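Local coordinates for B-agarase (Saccharophagus degradans, PDB 4BQ2), which hydrolyses agarose chains as a family 50 exo-beta-agarase, probably releasing short sugar units from the chain ends, at residues N627-G632 and P665-A670; F653-M658 and A674-M679. All coordinates share one frame; numbering follows the deposited sequence. Where two conformers were deposited one is given.

Overall arrangement
Contacts 1 and 2 lie side by side, their centres about 8 Å apart. In contact 1 the loop after strand 624-627 meets the long loop that joins strand 648-652 to helix 673-688; contact 2 presses that same long loop onto its own helix. The segments alternate in sequence. Two probable backbone hydrogen bonds show that 653-658 and 665-670 are adjacent, Ala-670 N to Gly-656 O at 2.8 Å and Ile-668 O to Gly-656 N at 2.9 Å. His-654 packs on Tyr-629, with CD2 of the histidine 3.2 Å from CE1 of the tyrosine. A glycerol, probably from the crystallisation liquor, comes within about 3 Å of the Tyr-629 side chain (nearest atoms), which may mark a pocket.

Contact 1: N627-G632 and P665-A670; sequences NSYKEG and PGLIHA
Tyr-629 and Leu-667 each turn CG away from their own carbonyl carbon (chi1 -68° in the tyrosine, much the same in the leucine), which brings the tyrosine ring and the leucine branch together. Leu-667 CD1 lies over one ring face, 3.6 Å from the Tyr-629 ring centroid and 17° off the normal, the geometry of a CH-pi contact. It is displaced somewhat toward the rim, 3.5 Å from Tyr-629 CD2. The CD1 end of Ile-668 meets backbone, 3.4 Å from Tyr-629 O, while its other branch, CG2, touches Glu-631 CG at 4.0 Å.

No hydrogen bond crosses between the segments. Within 665-670, His-669 NE2 gives its N-H to Gly-666 O at 2.7 Å, with a bent angle of 131°. The polar ends of 627-632 are held by outside partners: Tyr-629 OH hydrogen-bonds Glu-652, and salt bridges join Lys-630 to Asp-606 and Glu-631 to Lys-180. Leu-667 O and His-669 N both bond the Gln-85 side chain. Apolar branches thus join two loops just beyond parallel strands, consistent with the (beta/alpha)8 barrel expected of family 50, while Lys-180 and Gln-85, within the CBM-like range, place the contact where that domain meets the catalytic part.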
loop_
_atom_site.group_PDB
_atom_site.type_symbol
_atom_site.label_atom_id
_atom_site.label_comp_id
_atom_site.label_asym_id
_atom_site.label_seq_id
_atom_site.Cartn_x
_atom_site.Cartn_y
_atom_site.Cartn_z
ATOM N N ASN A 627 0.394 -5.921 6.659
ATOM C CA ASN A 627 -0.225 -4.734 6.017
ATOM C C ASN A 627 -1.505 -5.268 5.351
ATOM O O ASN A 627 -1.416 -6.196 4.566
ATOM C CB ASN A 627 0.712 -4.184 4.927
ATOM C CG ASN A 627 1.979 -3.596 5.502
ATOM O OD1 ASN A 627 2.067 -3.396 6.714
ATOM N ND2 ASN A 627 2.974 -3.352 4.657
ATOM N N SER A 628 -2.667 -4.700 5.659
ATOM C CA SER A 628 -3.918 -5.254 5.149
ATOM C C SER A 628 -4.840 -4.132 4.693
ATOM O O SER A 628 -5.538 -3.481 5.505
ATOM C CB SER A 628 -4.606 -6.178 6.188
ATOM O OG SER A 628 -5.762 -6.831 5.622
ATOM N N TYR A 629 -4.810 -3.879 3.389
ATOM C CA TYR A 629 -5.639 -2.849 2.817
ATOM C C TYR A 629 -6.969 -3.457 2.389
ATOM O O TYR A 629 -7.144 -3.858 1.245
ATOM C CB TYR A 629 -4.918 -2.231 1.629
ATOM C CG TYR A 629 -3.671 -1.417 1.995
ATOM C CD1 TYR A 629 -3.790 -0.094 2.413
ATOM C CD2 TYR A 629 -2.407 -1.942 1.830
ATOM C CE1 TYR A 629 -2.663 0.667 2.715
ATOM C CE2 TYR A 629 -1.268 -1.194 2.144
ATOM C CZ TYR A 629 -1.413 0.120 2.567
ATOM O OH TYR A 629 -0.282 0.898 2.847
ATOM N N LYS A 630 -7.905 -3.464 3.318
ATOM C CA LYS A 630 -9.229 -4.046 3.140
ATOM C C LYS A 630 -10.141 -3.142 3.963
ATOM O O LYS A 630 -9.670 -2.185 4.593
ATOM C CB LYS A 630 -9.272 -5.487 3.733
ATOM C CG LYS A 630 -8.216 -6.451 3.208
ATOM C CD LYS A 630 -8.419 -6.809 1.724
ATOM C CE LYS A 630 -7.228 -7.628 1.256
ATOM N NZ LYS A 630 -6.940 -7.516 -0.197
ATOM N N GLU A 631 -11.434 -3.418 3.949
ATOM C CA GLU A 631 -12.395 -2.700 4.805
ATOM C C GLU A 631 -12.384 -3.091 6.288
ATOM O O GLU A 631 -12.903 -2.372 7.152
ATOM C CB GLU A 631 -13.801 -2.777 4.178
ATOM C CG GLU A 631 -13.793 -1.959 2.861
ATOM C CD GLU A 631 -15.121 -1.961 2.083
ATOM O OE1 GLU A 631 -16.197 -2.134 2.698
ATOM O OE2 GLU A 631 -15.079 -1.718 0.845
ATOM N N GLY A 632 -11.779 -4.233 6.567
ATOM C CA GLY A 632 -11.518 -4.646 7.939
ATOM C C GLY A 632 -10.849 -5.994 7.932
ATOM O O GLY A 632 -10.211 -6.404 6.931
ATOM N N PRO A 665 -8.132 7.417 -5.242
ATOM C CA PRO A 665 -8.428 7.362 -3.820
ATOM C C PRO A 665 -7.381 6.591 -3.021
ATOM O O PRO A 665 -7.166 6.916 -1.854
ATOM C CB PRO A 665 -9.786 6.685 -3.754
ATOM C CG PRO A 665 -10.055 6.116 -5.094
ATOM C CD PRO A 665 -9.050 6.606 -6.067
ATOM N N GLY A 666 -6.674 5.667 -3.665
ATOM C CA GLY A 666 -5.803 4.718 -2.970
ATOM C C GLY A 666 -6.309 3.278 -3.119
ATOM O O GLY A 666 -7.085 2.984 -4.016
ATOM N N LEU A 667 -5.904 2.378 -2.223
ATOM C CA LEU A 667 -6.303 0.956 -2.321
ATOM C C LEU A 667 -7.762 0.620 -1.943
ATOM O O LEU A 667 -8.390 -0.293 -2.486
ATOM C CB LEU A 667 -5.297 0.068 -1.536
ATOM C CG LEU A 667 -3.916 0.088 -2.219
ATOM C CD1 LEU A 667 -2.808 -0.500 -1.357
ATOM C CD2 LEU A 667 -3.960 -0.615 -3.589
ATOM N N ILE A 668 -8.302 1.359 -0.995
ATOM C CA ILE A 668 -9.641 1.120 -0.510
ATOM C C ILE A 668 -10.366 2.452 -0.623
ATOM O O ILE A 668 -9.780 3.499 -0.339
ATOM C CB ILE A 668 -9.653 0.592 0.950
ATOM C CG1 ILE A 668 -9.016 -0.821 1.028
ATOM C CG2 ILE A 668 -11.084 0.649 1.515
ATOM C CD1 ILE A 668 -9.809 -1.964 0.342
ATOM N N HIS A 669 -11.606 2.411 -1.101
ATOM C CA HIS A 669 -12.291 3.621 -1.615
ATOM C C HIS A 669 -13.557 3.949 -0.815
ATOM O O HIS A 669 -14.360 3.054 -0.504
ATOM C CB HIS A 669 -12.686 3.435 -3.106
ATOM C CG HIS A 669 -11.541 3.110 -4.030
ATOM N ND1 HIS A 669 -11.730 2.802 -5.359
ATOM C CD2 HIS A 669 -10.203 3.034 -3.814
ATOM C CE1 HIS A 669 -10.557 2.565 -5.931
ATOM N NE2 HIS A 669 -9.615 2.693 -5.011
ATOM N N ALA A 670 -13.742 5.237 -0.531
ATOM C CA ALA A 670 -14.922 5.767 0.122
ATOM C C ALA A 670 -15.598 6.755 -0.818
ATOM O O ALA A 670 -14.981 7.219 -1.795
ATOM C CB ALA A 670 -14.538 6.475 1.423
#

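Contact 2: F653-M658 and A674-M679; sequences FHIGAM and ADRGEM
Hydrogen bonding between Arg-676 and the carbonyl of Ile-655 is the polar part of this contact. Arg-676 NE donates to Ile-655 O at 2.8 Å and nearly straight, 168° at the hydrogen. The oxygen lies close to the guanidinium plane, at its edge, although the donor is tilted 26° out of the carbonyl plane. NH2 adds a weak bond to the same Ile-655 O at 3.3 Å, so one carbonyl receives two N-H groups. A bend at chi3 (89°) turns the guanidinium out of line with the aliphatic chain; NH2 also bonds Gly-719 O, and Tyr-728 forms a cation-pi contact with the group.

Apolar packing flanks this bond. Ala-657 CB rests against the arginine stem, 3.8 Å from Arg-676 CG. Ile-655 crosses Met-679, placing CG2 3.9 Å from both SD and CE of the methionine, while Ile-655 CD1 reaches the Met-679 backbone, 3.9 Å from its C.

Arg-676 and Met-679 thus hold the loop after strand 648-652 against the helix that follows it, 673-688, a strand-loop-helix arrangement consistent with the family's expected (beta/alpha)8 barrel. Trp-698 of the adjacent parallel strand 693-699 touches both Ile-655 and Arg-676.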
loop_
_atom_site.group_PDB
_atom_site.type_symbol
_atom_site.label_atom_id
_atom_site.label_comp_id
_atom_site.label_asym_id
_atom_site.label_seq_id
_atom_site.Cartn_x
_atom_site.Cartn_y
_atom_site.Cartn_z
ATOM N N PHE A 653 -2.955 0.340 6.760
ATOM C CA PHE A 653 -4.259 0.299 6.086
ATOM C C PHE A 653 -4.551 1.740 5.689
ATOM O O PHE A 653 -3.878 2.681 6.156
ATOM C CB PHE A 653 -5.385 -0.250 6.978
ATOM C CG PHE A 653 -5.829 0.684 8.101
ATOM C CD1 PHE A 653 -5.032 0.868 9.231
ATOM C CD2 PHE A 653 -7.085 1.319 8.050
ATOM C CE1 PHE A 653 -5.454 1.710 10.275
ATOM C CE2 PHE A 653 -7.521 2.145 9.094
ATOM C CZ PHE A 653 -6.700 2.351 10.201
ATOM N N HIS A 654 -5.547 1.908 4.840
ATOM C CA HIS A 654 -6.038 3.248 4.498
ATOM C C HIS A 654 -7.367 3.213 3.762
ATOM O O HIS A 654 -7.764 2.157 3.289
ATOM C CB HIS A 654 -4.997 4.151 3.793
ATOM C CG HIS A 654 -4.515 3.695 2.433
ATOM N ND1 HIS A 654 -5.339 3.200 1.425
ATOM C CD2 HIS A 654 -3.277 3.746 1.899
ATOM C CE1 HIS A 654 -4.616 2.930 0.353
ATOM N NE2 HIS A 654 -3.359 3.239 0.618
ATOM N N ILE A 655 -8.051 4.360 3.700
ATOM C CA ILE A 655 -9.233 4.539 2.823
ATOM C C ILE A 655 -9.127 5.951 2.248
ATOM O O ILE A 655 -8.819 6.890 2.979
ATOM C CB ILE A 655 -10.552 4.435 3.635
ATOM C CG1 ILE A 655 -10.659 3.065 4.314
ATOM C CG2 ILE A 655 -11.774 4.651 2.738
ATOM C CD1 ILE A 655 -10.372 3.090 5.814
ATOM N N GLY A 656 -9.313 6.099 0.938
ATOM C CA GLY A 656 -9.294 7.443 0.316
ATOM C C GLY A 656 -10.586 7.784 -0.408
ATOM O O GLY A 656 -11.505 6.947 -0.533
ATOM N N ALA A 657 -10.660 9.016 -0.909
ATOM C CA ALA A 657 -11.867 9.472 -1.622
ATOM C C ALA A 657 -11.405 10.402 -2.741
ATOM O O ALA A 657 -10.219 10.749 -2.810
ATOM C CB ALA A 657 -12.805 10.205 -0.656
ATOM N N MET A 658 -12.342 10.812 -3.594
ATOM C CA MET A 658 -11.998 11.613 -4.781
ATOM C C MET A 658 -12.648 12.994 -4.775
ATOM O O MET A 658 -12.672 13.682 -5.814
ATOM C CB MET A 658 -12.385 10.832 -6.047
ATOM C CG MET A 658 -11.799 9.424 -6.064
ATOM S SD MET A 658 -12.392 8.396 -7.413
ATOM C CE MET A 658 -11.443 9.134 -8.747
ATOM N N ALA A 674 -16.385 12.226 4.527
ATOM C CA ALA A 674 -17.168 11.684 5.662
ATOM C C ALA A 674 -17.246 10.168 5.635
ATOM O O ALA A 674 -17.146 9.501 6.680
ATOM C CB ALA A 674 -18.575 12.269 5.730
ATOM N N ASP A 675 -17.468 9.621 4.447
ATOM C CA ASP A 675 -17.478 8.157 4.310
ATOM C C ASP A 675 -16.079 7.581 4.627
ATOM O O ASP A 675 -15.981 6.487 5.189
ATOM C CB ASP A 675 -17.964 7.792 2.908
ATOM C CG ASP A 675 -18.268 6.283 2.738
ATOM O OD1 ASP A 675 -18.812 5.659 3.652
ATOM O OD2 ASP A 675 -17.956 5.727 1.670
ATOM N N ARG A 676 -15.005 8.298 4.283
ATOM C CA ARG A 676 -13.649 7.855 4.657
ATOM C C ARG A 676 -13.589 7.675 6.160
ATOM O O ARG A 676 -13.063 6.650 6.647
ATOM C CB ARG A 676 -12.553 8.871 4.300
ATOM C CG ARG A 676 -12.068 8.928 2.870
ATOM C CD ARG A 676 -10.984 10.018 2.848
ATOM N NE ARG A 676 -9.618 9.561 3.127
ATOM C CZ ARG A 676 -8.612 10.325 3.559
ATOM N NH1 ARG A 676 -8.793 11.628 3.796
ATOM N NH2 ARG A 676 -7.387 9.803 3.693
ATOM N N GLY A 677 -14.148 8.658 6.880
ATOM C CA GLY A 677 -14.177 8.620 8.355
ATOM C C GLY A 677 -14.981 7.449 8.907
ATOM O O GLY A 677 -14.536 6.723 9.832
ATOM N N GLU A 678 -16.171 7.231 8.343
ATOM C CA GLU A 678 -16.947 6.028 8.713
ATOM C C GLU A 678 -16.221 4.706 8.473
ATOM O O GLU A 678 -16.187 3.841 9.344
ATOM C CB GLU A 678 -18.294 6.034 7.981
ATOM C CG GLU A 678 -19.209 7.142 8.512
ATOM C CD GLU A 678 -19.544 6.975 9.994
ATOM O OE1 GLU A 678 -19.699 5.816 10.449
ATOM O OE2 GLU A 678 -19.653 7.997 10.728
ATOM N N MET A 679 -15.607 4.562 7.302
ATOM C CA MET A 679 -14.875 3.353 6.982
ATOM C C MET A 679 -13.650 3.167 7.892
ATOM O O MET A 679 -13.301 2.033 8.230
ATOM C CB MET A 679 -14.506 3.338 5.509
ATOM C CG MET A 679 -15.788 3.238 4.620
ATOM S SD MET A 679 -15.436 3.223 2.855
ATOM C CE MET A 679 -14.423 1.758 2.630
#